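Local coordinates for protein N-terminal cyanobactin protease (Planktothrix agardhii NIES-596, PDB 4H6W) that probably acts, as the protease domain of a longer protein, as a subtilisin-like serine endopeptidase in prenylagaramide maturation, at residues Q113-G118 with I143-E148; P21-A26 with L236-Q241; L102-L107 with T137-A142; G74-P79 with I83-R88. One frame throughout, in Å; residues are numbered along the deposited sequence.

Interaction 1 (Q113-G118 with I143-E148); sequences QAVNNG and IQLCQE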
loop_
_atom_site.group_PDB
_atom_site.type_symbol
_atom_site.label_atom_id
_atom_site.label_comp_id
_atom_site.label_asym_id
_atom_site.label_seq_id
_atom_site.Cartn_x
_atom_site.Cartn_y
_atom_site.Cartn_z
ATOM N N GLN A 113 -3.579 5.136 16.255
ATOM C CA GLN A 113 -3.016 6.476 16.223
ATOM C C GLN A 113 -3.166 7.112 14.837
ATOM O O GLN A 113 -3.525 8.298 14.727
ATOM C CB GLN A 113 -1.560 6.465 16.671
ATOM C CG GLN A 113 -1.065 7.842 17.056
ATOM C CD GLN A 113 0.370 7.838 17.543
ATOM O OE1 GLN A 113 1.107 6.866 17.332
ATOM N NE2 GLN A 113 0.780 8.935 18.204
ATOM N N ALA A 114 -2.919 6.315 13.792
ATOM C CA ALA A 114 -3.100 6.766 12.411
ATOM C C ALA A 114 -4.528 7.249 12.192
ATOM O O ALA A 114 -4.746 8.304 11.595
ATOM C CB ALA A 114 -2.752 5.660 11.429
ATOM N N VAL A 115 -5.499 6.494 12.698
ATOM C CA VAL A 115 -6.903 6.878 12.550
ATOM C C VAL A 115 -7.228 8.197 13.267
ATOM O O VAL A 115 -7.814 9.100 12.675
ATOM C CB VAL A 115 -7.850 5.754 13.004
ATOM C CG1 VAL A 115 -9.297 6.241 12.990
ATOM C CG2 VAL A 115 -7.694 4.547 12.092
ATOM N N ASN A 116 -6.815 8.321 14.525
ATOM C CA ASN A 116 -7.120 9.528 15.295
ATOM C C ASN A 116 -6.414 10.786 14.776
ATOM O O ASN A 116 -6.789 11.898 15.127
ATOM C CB ASN A 116 -6.858 9.305 16.790
ATOM C CG ASN A 116 -7.676 8.147 17.367
ATOM O OD1 ASN A 116 -8.749 7.791 16.866
ATOM N ND2 ASN A 116 -7.161 7.548 18.424
ATOM N N ASN A 117 -5.394 10.607 13.940
ATOM C CA ASN A 117 -4.688 11.739 13.350
ATOM C C ASN A 117 -5.131 12.042 11.908
ATOM O O ASN A 117 -4.487 12.818 11.187
ATOM C CB ASN A 117 -3.171 11.549 13.480
ATOM C CG ASN A 117 -2.686 11.737 14.921
ATOM O OD1 ASN A 117 -2.197 12.816 15.284
ATOM N ND2 ASN A 117 -2.850 10.698 15.756
ATOM N N GLY A 118 -6.237 11.415 11.507
ATOM C CA GLY A 118 -6.897 11.686 10.236
ATOM C C GLY A 118 -6.299 11.061 8.989
ATOM O O GLY A 118 -6.373 11.655 7.908
ATOM N N ILE A 143 -8.832 -2.845 13.048
ATOM C CA ILE A 143 -9.463 -2.958 11.741
ATOM C C ILE A 143 -10.944 -2.549 11.827
ATOM O O ILE A 143 -11.487 -1.919 10.908
ATOM C CB ILE A 143 -9.330 -4.397 11.187
ATOM C CG1 ILE A 143 -7.863 -4.880 11.205
ATOM C CG2 ILE A 143 -9.965 -4.516 9.803
ATOM C CD1 ILE A 143 -6.879 -3.985 10.462
ATOM N N GLN A 144 -11.592 -2.901 12.936
ATOM C CA GLN A 144 -12.956 -2.451 13.201
ATOM C C GLN A 144 -13.050 -0.935 13.301
ATOM O O GLN A 144 -13.993 -0.337 12.785
ATOM C CB GLN A 144 -13.498 -3.085 14.476
ATOM C CG GLN A 144 -13.860 -4.551 14.304
ATOM C CD GLN A 144 -14.305 -5.210 15.602
ATOM O OE1 GLN A 144 -14.662 -4.539 16.578
ATOM N NE2 GLN A 144 -14.290 -6.535 15.611
ATOM N N LEU A 145 -12.072 -0.324 13.968
ATOM C CA LEU A 145 -11.996 1.126 14.074
ATOM C C LEU A 145 -11.935 1.770 12.684
ATOM O O LEU A 145 -12.632 2.757 12.422
ATOM C CB LEU A 145 -10.790 1.550 14.920
ATOM C CG LEU A 145 -10.647 3.050 15.214
ATOM C CD1 LEU A 145 -11.662 3.490 16.257
ATOM C CD2 LEU A 145 -9.243 3.398 15.661
ATOM N N CYS A 146 -11.127 1.189 11.797
ATOM C CA CYS A 146 -11.004 1.672 10.414
ATOM C C CYS A 146 -12.314 1.577 9.653
ATOM O O CYS A 146 -12.675 2.501 8.919
ATOM C CB CYS A 146 -9.941 0.873 9.653
ATOM S SG CYS A 146 -8.262 1.114 10.244
ATOM N N GLN A 147 -13.004 0.441 9.805
ATOM C CA GLN A 147 -14.316 0.244 9.182
ATOM C C GLN A 147 -15.274 1.344 9.608
ATOM O O GLN A 147 -15.960 1.926 8.780
ATOM C CB GLN A 147 -14.905 -1.117 9.552
ATOM C CG GLN A 147 -16.316 -1.349 9.030
ATOM C CD GLN A 147 -16.363 -1.528 7.522
ATOM O OE1 GLN A 147 -15.439 -2.096 6.919
ATOM N NE2 GLN A 147 -17.440 -1.049 6.900
ATOM N N GLU A 148 -15.294 1.632 10.906
ATOM C CA GLU A 148 -16.209 2.624 11.463
ATOM C C GLU A 148 -15.907 4.055 11.033
ATOM O O GLU A 148 -16.802 4.903 11.029
ATOM C CB GLU A 148 -16.254 2.515 12.986
ATOM C CG GLU A 148 -16.873 1.208 13.466
ATOM C CD GLU A 148 -16.663 0.935 14.950
ATOM O OE1 GLU A 148 -15.778 1.570 15.580
ATOM O OE2 GLU A 148 -17.387 0.066 15.487
#
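Val115 reaches across from the last turn of helix 104-116 and meets Leu145 and Cys146 near the end of helix 137-148, in a small apolar contact without a hydrogen bond across it. The two main side chains slide past each other in opposite directions, so that the CD2 methyl of Leu145 lies against the branch point of Val115, with CB to CD2 at 3.8 Å. Leu145 holds CG anti to its backbone N (chi1 -175°), carrying CD2 to the valine. Val115 carries CG1 anti to the backbone N (chi1 173°), which leaves its two methyls to divide the opposite helix between them. CG1 rests beside the forked end of Leu145, 3.9 Å from CD2 of that residue, while CG2 turns to the sulfur of Cys146, with CG2 to SG at 3.9 Å. Cys146 points SG along the backbone-N side, anti to its carbonyl carbon, and this brings the sulfur to the valine.

Beyond Val115 the helix closes in a Schellman motif. Gly118, with positive phi, is its C-prime residue; its N bonds to Val115 O, and Ala119 N bonds back to Ala114 O. Asn117 folds its amide back over this end: ND2 donates to Gln113 O at 2.7 Å, nearly straight at the hydrogen (165°), in the plane of the amide but tilted from the carbonyl plane.

Ile122 of strand 121-124 touches both Val115 and Cys146, so the floor of the contact is the central parallel sheet. Back along helix 104-116, Ile111 packs on Cys146 and Glu112 on Leu145, continuing the helix-helix seam.

Interaction 2 (P21-A26 with L236-Q241); sequences PKICVA and LLLSLQ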
loop_
_atom_site.group_PDB
_atom_site.type_symbol
_atom_site.label_atom_id
_atom_site.label_comp_id
_atom_site.label_asym_id
_atom_site.label_seq_id
_atom_site.Cartn_x
_atom_site.Cartn_y
_atom_site.Cartn_z
ATOM N N PRO A 21 -3.545 17.520 -0.654
ATOM C CA PRO A 21 -3.173 17.656 0.763
ATOM C C PRO A 21 -4.289 17.241 1.720
ATOM O O PRO A 21 -4.015 16.909 2.865
ATOM C CB PRO A 21 -2.930 19.160 0.922
ATOM C CG PRO A 21 -2.571 19.635 -0.438
ATOM C CD PRO A 21 -3.273 18.747 -1.425
ATOM N N LYS A 22 -5.538 17.288 1.266
ATOM C CA LYS A 22 -6.671 16.890 2.108
ATOM C C LYS A 22 -6.738 15.377 2.299
ATOM O O LYS A 22 -7.578 14.881 3.045
ATOM C CB LYS A 22 -7.999 17.396 1.534
ATOM C CG LYS A 22 -8.072 18.901 1.315
ATOM C CD LYS A 22 -9.512 19.315 1.069
ATOM C CE LYS A 22 -9.617 20.447 0.064
ATOM N NZ LYS A 22 -10.895 20.318 -0.695
ATOM N N ILE A 23 -5.857 14.652 1.614
ATOM C CA ILE A 23 -5.832 13.208 1.678
ATOM C C ILE A 23 -4.571 12.745 2.376
ATOM O O ILE A 23 -3.456 13.059 1.948
ATOM C CB ILE A 23 -5.969 12.567 0.277
ATOM C CG1 ILE A 23 -7.364 12.833 -0.293
ATOM C CG2 ILE A 23 -5.672 11.073 0.315
ATOM C CD1 ILE A 23 -8.508 12.484 0.644
ATOM N N CYS A 24 -4.758 11.999 3.457
ATOM C CA CYS A 24 -3.657 11.580 4.286
ATOM C C CYS A 24 -3.394 10.098 4.167
ATOM O O CYS A 24 -4.315 9.288 4.280
ATOM C CB CYS A 24 -3.925 11.926 5.743
ATOM S SG CYS A 24 -2.481 11.550 6.743
ATOM N N VAL A 25 -2.124 9.765 3.932
ATOM C CA VAL A 25 -1.645 8.384 3.899
ATOM C C VAL A 25 -0.654 8.173 5.042
ATOM O O VAL A 25 0.329 8.896 5.156
ATOM C CB VAL A 25 -0.980 8.042 2.541
ATOM C CG1 VAL A 25 -0.332 6.664 2.569
ATOM C CG2 VAL A 25 -2.000 8.099 1.411
ATOM N N ALA A 26 -0.934 7.198 5.899
ATOM C CA ALA A 26 -0.035 6.867 7.008
ATOM C C ALA A 26 0.850 5.702 6.607
ATOM O O ALA A 26 0.368 4.734 6.030
ATOM C CB ALA A 26 -0.831 6.515 8.251
ATOM N N LEU A 236 -4.411 8.717 -4.977
ATOM C CA LEU A 236 -4.710 9.447 -6.208
ATOM C C LEU A 236 -6.194 9.414 -6.493
ATOM O O LEU A 236 -6.786 10.419 -6.877
ATOM C CB LEU A 236 -3.913 8.892 -7.387
ATOM C CG LEU A 236 -2.404 9.163 -7.333
ATOM C CD1 LEU A 236 -1.735 8.717 -8.619
ATOM C CD2 LEU A 236 -2.145 10.648 -7.054
ATOM N N LEU A 237 -6.803 8.258 -6.263
ATOM C CA LEU A 237 -8.202 8.081 -6.575
ATOM C C LEU A 237 -9.092 8.884 -5.635
ATOM O O LEU A 237 -10.130 9.415 -6.052
ATOM C CB LEU A 237 -8.554 6.598 -6.536
ATOM C CG LEU A 237 -8.006 5.760 -7.700
ATOM C CD1 LEU A 237 -8.332 4.295 -7.465
ATOM C CD2 LEU A 237 -8.566 6.236 -9.037
ATOM N N LEU A 238 -8.689 8.983 -4.370
ATOM C CA LEU A 238 -9.418 9.816 -3.416
ATOM C C LEU A 238 -9.291 11.297 -3.785
ATOM O O LEU A 238 -10.256 12.049 -3.648
ATOM C CB LEU A 238 -8.962 9.568 -1.973
ATOM C CG LEU A 238 -9.363 8.241 -1.301
ATOM C CD1 LEU A 238 -8.540 7.953 -0.047
ATOM C CD2 LEU A 238 -10.860 8.185 -0.998
ATOM N N SER A 239 -8.114 11.707 -4.256
ATOM C CA SER A 239 -7.874 13.102 -4.666
ATOM C C SER A 239 -8.731 13.443 -5.880
ATOM O O SER A 239 -9.245 14.565 -5.991
ATOM C CB SER A 239 -6.403 13.328 -5.010
ATOM O OG SER A 239 -5.560 12.932 -3.936
ATOM N N LEU A 240 -8.887 12.452 -6.767
ATOM C CA LEU A 240 -9.679 12.581 -7.981
ATOM C C LEU A 240 -11.175 12.790 -7.669
ATOM O O LEU A 240 -11.860 13.581 -8.337
ATOM C CB LEU A 240 -9.451 11.361 -8.867
ATOM C CG LEU A 240 -10.215 11.295 -10.190
ATOM C CD1 LEU A 240 -9.754 12.400 -11.131
ATOM C CD2 LEU A 240 -10.039 9.927 -10.841
ATOM N N GLN A 241 -11.667 12.110 -6.638
ATOM C CA GLN A 241 -13.031 12.333 -6.149
ATOM C C GLN A 241 -13.230 13.772 -5.661
ATOM O O GLN A 241 -14.265 14.389 -5.953
ATOM C CB GLN A 241 -13.392 11.349 -5.033
ATOM C CG GLN A 241 -13.417 9.885 -5.450
ATOM C CD GLN A 241 -13.950 8.978 -4.345
ATOM O OE1 GLN A 241 -13.374 8.902 -3.260
ATOM N NE2 GLN A 241 -15.063 8.299 -4.611
#
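Ile23, just ahead of strand 24-28, presses its longer branch against Leu238 and Ser239 of helix 223-243. Its CB points at the helix, and CG1 stands anti to the carbonyl carbon (chi1 -67°), which lets the ethyl arm make the closest approach to the partners. CD1 lies 3.9 Å from Leu238 CB, and CG1 is nearly as close to the same atom, at 4.0 Å. The two side chains cross at about a right angle, and the isoleucine arm meets the leucine first at its CB.

Ser239 OG comes up next to the leucine, 4.1 Å from Ile23 CG1. This hydroxyl is buried, and its hydrogen bond to Ala235 O, within its own helix, satisfies it beside the isoleucine.

On the strand side, Cys24 pairs by backbone hydrogen bonds with Asn120 and Ile121, and Val25 with Arg88 and Leu90, which sets the strand between 121-124 and 88-91 in the parallel sheet. On the helix side, Leu238 also packs on Pro250 and Val253 of helix 250-259, while Leu237 and Leu240 meet helix 282-289 and Leu236 meets helix 10-16.

Interaction 3 (L102-L107 with T137-A142); sequences LSQLDL and TWLEKA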
loop_
_atom_site.group_PDB
_atom_site.type_symbol
_atom_site.label_atom_id
_atom_site.label_comp_id
_atom_site.label_asym_id
_atom_site.label_seq_id
_atom_site.Cartn_x
_atom_site.Cartn_y
_atom_site.Cartn_z
ATOM N N LEU A 102 7.067 -7.795 13.991
ATOM C CA LEU A 102 5.994 -6.901 14.324
ATOM C C LEU A 102 5.171 -7.501 15.453
ATOM O O LEU A 102 4.700 -8.638 15.357
ATOM C CB LEU A 102 5.135 -6.750 13.068
ATOM C CG LEU A 102 3.825 -5.987 13.080
ATOM C CD1 LEU A 102 4.104 -4.534 12.745
ATOM C CD2 LEU A 102 2.893 -6.600 12.051
ATOM N N SER A 103 5.023 -6.754 16.536
ATOM C CA SER A 103 4.043 -7.102 17.551
ATOM C C SER A 103 2.662 -6.701 17.039
ATOM O O SER A 103 2.476 -5.602 16.495
ATOM C CB SER A 103 4.344 -6.381 18.858
ATOM O OG SER A 103 3.170 -6.239 19.637
ATOM N N GLN A 104 1.693 -7.594 17.204
ATOM C CA GLN A 104 0.331 -7.267 16.823
ATOM C C GLN A 104 -0.217 -6.147 17.697
ATOM O O GLN A 104 -0.925 -5.252 17.201
ATOM C CB GLN A 104 -0.566 -8.511 16.816
ATOM C CG GLN A 104 -0.574 -9.187 15.449
ATOM C CD GLN A 104 -1.143 -10.589 15.474
ATOM O OE1 GLN A 104 -0.392 -11.567 15.439
ATOM N NE2 GLN A 104 -2.467 -10.701 15.537
ATOM N N LEU A 105 0.149 -6.166 18.980
ATOM C CA LEU A 105 -0.277 -5.111 19.914
ATOM C C LEU A 105 0.200 -3.732 19.461
ATOM O O LEU A 105 -0.603 -2.805 19.353
ATOM C CB LEU A 105 0.158 -5.412 21.358
ATOM C CG LEU A 105 -0.237 -4.339 22.392
ATOM C CD1 LEU A 105 -1.742 -4.274 22.630
ATOM C CD2 LEU A 105 0.510 -4.539 23.706
ATOM N N ASP A 106 1.491 -3.610 19.176
ATOM C CA ASP A 106 2.066 -2.358 18.661
ATOM C C ASP A 106 1.442 -1.879 17.357
ATOM O O ASP A 106 1.260 -0.670 17.165
ATOM C CB ASP A 106 3.574 -2.489 18.464
ATOM C CG ASP A 106 4.301 -2.798 19.756
ATOM O OD1 ASP A 106 3.713 -2.558 20.836
ATOM O OD2 ASP A 106 5.453 -3.284 19.695
ATOM N N LEU A 107 1.136 -2.821 16.462
ATOM C CA LEU A 107 0.532 -2.481 15.189
ATOM C C LEU A 107 -0.867 -1.915 15.391
ATOM O O LEU A 107 -1.245 -0.916 14.774
ATOM C CB LEU A 107 0.470 -3.696 14.268
ATOM C CG LEU A 107 -0.228 -3.429 12.932
ATOM C CD1 LEU A 107 0.489 -2.324 12.146
ATOM C CD2 LEU A 107 -0.345 -4.714 12.137
ATOM N N THR A 137 -6.986 -9.993 19.343
ATOM C CA THR A 137 -8.253 -9.266 19.285
ATOM C C THR A 137 -8.097 -7.741 19.212
ATOM O O THR A 137 -8.983 -7.058 18.685
ATOM C CB THR A 137 -9.280 -9.692 20.381
ATOM O OG1 THR A 137 -9.193 -8.834 21.527
ATOM C CG2 THR A 137 -9.088 -11.131 20.790
ATOM N N TRP A 138 -6.983 -7.209 19.724
ATOM C CA TRP A 138 -6.727 -5.768 19.631
ATOM C C TRP A 138 -6.445 -5.340 18.191
ATOM O O TRP A 138 -6.824 -4.244 17.768
ATOM C CB TRP A 138 -5.623 -5.298 20.589
ATOM C CG TRP A 138 -6.119 -5.152 22.003
ATOM C CD1 TRP A 138 -5.722 -5.880 23.100
ATOM C CD2 TRP A 138 -7.136 -4.249 22.472
ATOM N NE1 TRP A 138 -6.420 -5.473 24.215
ATOM C CE2 TRP A 138 -7.291 -4.477 23.861
ATOM C CE3 TRP A 138 -7.924 -3.267 21.853
ATOM C CZ2 TRP A 138 -8.202 -3.758 24.641
ATOM C CZ3 TRP A 138 -8.830 -2.552 22.629
ATOM C CH2 TRP A 138 -8.961 -2.802 24.010
ATOM N N LEU A 139 -5.810 -6.224 17.431
ATOM C CA LEU A 139 -5.638 -5.992 16.008
ATOM C C LEU A 139 -6.989 -5.993 15.307
ATOM O O LEU A 139 -7.267 -5.091 14.512
ATOM C CB LEU A 139 -4.694 -7.021 15.384
ATOM C CG LEU A 139 -4.285 -6.743 13.930
ATOM C CD1 LEU A 139 -3.706 -5.336 13.767
ATOM C CD2 LEU A 139 -3.301 -7.803 13.434
ATOM N N GLU A 140 -7.823 -6.990 15.609
ATOM C CA GLU A 140 -9.167 -7.084 15.023
ATOM C C GLU A 140 -9.995 -5.816 15.260
ATOM O O GLU A 140 -10.671 -5.349 14.349
ATOM C CB GLU A 140 -9.911 -8.303 15.554
ATOM C CG GLU A 140 -9.273 -9.635 15.198
ATOM C CD GLU A 140 -10.070 -10.818 15.736
ATOM O OE1 GLU A 140 -10.557 -10.749 16.892
ATOM O OE2 GLU A 140 -10.214 -11.820 15.004
ATOM N N LYS A 141 -9.911 -5.276 16.481
ATOM C CA LYS A 141 -10.544 -4.019 16.877
ATOM C C LYS A 141 -9.988 -2.798 16.149
ATOM O O LYS A 141 -10.721 -1.850 15.873
ATOM C CB LYS A 141 -10.402 -3.799 18.391
ATOM C CG LYS A 141 -11.171 -4.789 19.256
ATOM C CD LYS A 141 -11.559 -4.172 20.588
ATOM C CE LYS A 141 -11.987 -5.235 21.591
ATOM N NZ LYS A 141 -13.411 -5.654 21.444
ATOM N N ALA A 142 -8.689 -2.806 15.872
ATOM C CA ALA A 142 -8.058 -1.739 15.082
ATOM C C ALA A 142 -8.656 -1.676 13.666
ATOM O O ALA A 142 -8.969 -0.596 13.164
ATOM C CB ALA A 142 -6.545 -1.939 15.025
#
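Gln104, in the first turn of helix 104-116, lays its hydrocarbon chain across Leu139 of helix 137-148, and Leu105 and Leu107 follow with their own partners on that helix. Just before it, Ser103 is the N-cap: its OG accepts from Asp106 N at 3.2 Å, almost straight at the hydrogen (173°), capping the first turn, to which Gln104 belongs. The glutamine chain, extended beyond CG, crosses Leu139 at about a right angle. Its CG comes within 3.7 Å of Leu139 CD2, making the aliphatic stem a wall for that methyl.

Leu105 is at the exposed margin. Its CD1 approaches the indole of Trp138 obliquely, 4.3 Å from CD1 of the tryptophan, a longer approach than those made to Leu139. One face of the same indole carries the CE of Lys141, offset toward the ring's rim.

Three residues after Gln104, Leu107 meets the second branch of Leu139, with CD2 of Leu107 at 3.8 Å from CD1 of Leu139. In Leu139, CG anti to the backbone N (chi1 -171°) carries the fork toward helix 104-116, and chi2 of 54° turns CD2 to Gln104 and CD1 to Leu107. Ile111 and Val167 of strand 165-167 also pack on Leu139.

Leu107 lies about 9 Å, side chain to side chain, from Asp29, a predicted charge-relay residue. Helices 104-116 and 137-148 are neighbours flanking the parallel sheet of the alpha/beta subtilase fold.

Interaction 4 (G74-P79 with I83-R88); sequences GQHDSP and IAPQCR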
loop_
_atom_site.group_PDB
_atom_site.type_symbol
_atom_site.label_atom_id
_atom_site.label_comp_id
_atom_site.label_asym_id
_atom_site.label_seq_id
_atom_site.Cartn_x
_atom_site.Cartn_y
_atom_site.Cartn_z
ATOM N N GLY A 74 7.825 10.357 -2.884
ATOM C CA GLY A 74 8.946 10.885 -3.656
ATOM C C GLY A 74 8.476 12.032 -4.534
ATOM O O GLY A 74 7.549 11.876 -5.332
ATOM N N GLN A 75 9.082 13.203 -4.362
ATOM C CA GLN A 75 8.669 14.380 -5.130
ATOM C C GLN A 75 9.116 14.242 -6.575
ATOM O O GLN A 75 10.217 13.758 -6.854
ATOM C CB GLN A 75 9.228 15.667 -4.515
ATOM C CG GLN A 75 8.662 16.012 -3.144
ATOM C CD GLN A 75 7.154 16.081 -3.118
ATOM O OE1 GLN A 75 6.507 15.256 -2.481
ATOM N NE2 GLN A 75 6.580 17.054 -3.807
ATOM N N HIS A 76 8.260 14.636 -7.501
ATOM C CA HIS A 76 8.656 14.583 -8.912
ATOM C C HIS A 76 9.835 15.511 -9.196
ATOM O O HIS A 76 9.941 16.599 -8.627
ATOM C CB HIS A 76 7.455 14.814 -9.824
ATOM C CG HIS A 76 6.450 13.711 -9.731
ATOM N ND1 HIS A 76 5.538 13.436 -10.726
ATOM C CD2 HIS A 76 6.247 12.780 -8.767
ATOM C CE1 HIS A 76 4.801 12.402 -10.365
ATOM N NE2 HIS A 76 5.211 11.986 -9.182
ATOM N N ASP A 77 10.744 15.023 -10.035
ATOM C CA ASP A 77 12.055 15.644 -10.285
ATOM C C ASP A 77 13.121 15.265 -9.267
ATOM O O ASP A 77 14.306 15.474 -9.519
ATOM C CB ASP A 77 11.964 17.168 -10.435
ATOM C CG ASP A 77 10.997 17.582 -11.528
ATOM O OD1 ASP A 77 11.098 17.035 -12.652
ATOM O OD2 ASP A 77 10.128 18.440 -11.256
ATOM N N SER A 78 12.714 14.705 -8.130
ATOM C CA SER A 78 13.672 14.116 -7.198
ATOM C C SER A 78 14.131 12.756 -7.745
ATOM O O SER A 78 13.645 12.305 -8.785
ATOM C CB SER A 78 13.038 13.932 -5.830
ATOM O OG SER A 78 12.377 12.681 -5.763
ATOM N N PRO A 79 15.053 12.077 -7.039
ATOM C CA PRO A 79 15.504 10.802 -7.598
ATOM C C PRO A 79 14.467 9.655 -7.522
ATOM O O PRO A 79 14.694 8.587 -8.092
ATOM C CB PRO A 79 16.761 10.482 -6.777
ATOM C CG PRO A 79 17.121 11.753 -6.065
ATOM C CD PRO A 79 15.821 12.453 -5.837
ATOM N N ILE A 83 4.168 7.973 -6.152
ATOM C CA ILE A 83 2.848 7.812 -6.748
ATOM C C ILE A 83 1.926 8.967 -6.390
ATOM O O ILE A 83 1.165 9.439 -7.243
ATOM C CB ILE A 83 2.175 6.486 -6.331
ATOM C CG1 ILE A 83 3.076 5.274 -6.659
ATOM C CG2 ILE A 83 0.792 6.375 -6.951
ATOM C CD1 ILE A 83 3.181 4.914 -8.126
ATOM N N ALA A 84 1.997 9.422 -5.137
ATOM C CA ALA A 84 1.104 10.483 -4.637
ATOM C C ALA A 84 1.869 11.599 -3.909
ATOM O O ALA A 84 1.686 11.793 -2.704
ATOM C CB ALA A 84 0.043 9.887 -3.726
ATOM N N PRO A 85 2.716 12.347 -4.644
ATOM C CA PRO A 85 3.617 13.300 -3.995
ATOM C C PRO A 85 2.962 14.474 -3.270
ATOM O O PRO A 85 3.546 14.966 -2.306
ATOM C CB PRO A 85 4.484 13.817 -5.150
ATOM C CG PRO A 85 3.675 13.576 -6.363
ATOM C CD PRO A 85 2.915 12.316 -6.102
ATOM N N GLN A 86 1.785 14.925 -3.709
ATOM C CA GLN A 86 1.177 16.107 -3.087
ATOM C C GLN A 86 0.252 15.783 -1.911
ATOM O O GLN A 86 -0.299 16.694 -1.279
ATOM C CB GLN A 86 0.468 17.015 -4.106
ATOM C CG GLN A 86 1.243 17.414 -5.371
ATOM C CD GLN A 86 2.744 17.554 -5.176
ATOM O OE1 GLN A 86 3.209 18.114 -4.177
ATOM N NE2 GLN A 86 3.516 17.044 -6.136
ATOM N N CYS A 87 0.075 14.499 -1.617
ATOM C CA CYS A 87 -0.724 14.075 -0.457
ATOM C C CYS A 87 -0.018 14.291 0.894
ATOM O O CYS A 87 1.207 14.297 0.984
ATOM C CB CYS A 87 -1.139 12.608 -0.601
ATOM S SG CYS A 87 -2.548 12.330 -1.710
ATOM N N ARG A 88 -0.804 14.472 1.944
ATOM C CA ARG A 88 -0.283 14.518 3.307
ATOM C C ARG A 88 0.232 13.124 3.730
ATOM O O ARG A 88 -0.382 12.101 3.410
ATOM C CB ARG A 88 -1.391 15.009 4.248
ATOM C CG ARG A 88 -0.926 15.445 5.626
ATOM C CD ARG A 88 -2.063 16.040 6.450
ATOM N NE ARG A 88 -1.696 16.144 7.863
ATOM C CZ ARG A 88 -2.184 15.381 8.843
ATOM N NH1 ARG A 88 -3.093 14.441 8.593
ATOM N NH2 ARG A 88 -1.765 15.576 10.090
HETATM O O HOH W 1 6.131 16.301 -6.716
#
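Two tight turns face each other in the loop that joins helix 63-73 to strand 88-91, a helix-to-strand connection of the subtilase fold. Residues 75-78 form a type II turn and 84-87 a type I turn, and the backbones come nearest at Gln75 and Pro85, whose CA atoms are 5.3 Å apart. In the first turn Gln75 O is gripped twice by Ser78, from its N at 3.0 Å and from its OG at 2.6 Å, the hydroxyl lying in the carbonyl plane on a lone pair. The second turn is closed by a weak bond from Cys87 N to Ala84 O.

Pro85 makes most of the contact, its ring turned to the 74-76 backbone and the His76 ring. Its CB sits 3.6 Å from Gly74 O, and its CG is equally close, 3.6 Å, to NE2 of His76, whose ring meets the proline obliquely. That imidazole is steadied by a hydrogen bond from His76 NE2 to Gly82 O and by an edge-to-face stack with Trp14.

The amides of Gln75 and Gln86 lie near each other, their planes 83° apart, and both chains are bent at chi2. A water joins the two segments here: it accepts from His76 N at 2.8 Å and from Gln86 NE2 at 2.8 Å.

From the N terminus, residues 21-26 open the widest loop, which closes only when helix 223-243 supplies 236-241 to interaction 2; the other three contacts are nested inside it. Interaction 4 comes first, a short closure between helix 63-73 and strand 88-91, complete before 102-107 begins. Interactions 3 and 1 then cross, their segments alternating along helices 104-116 and 137-148, so the two contacts run along one helix pair with centres 12 Å apart. The central sheet joins them: Val25 N probably bonds to Arg88 O, linking interactions 2 and 4, while Ala114 CB packs on Ala26 CB, linking 1 and 2. Interactions 3 and 4 lie on opposite sides of the chain's centre.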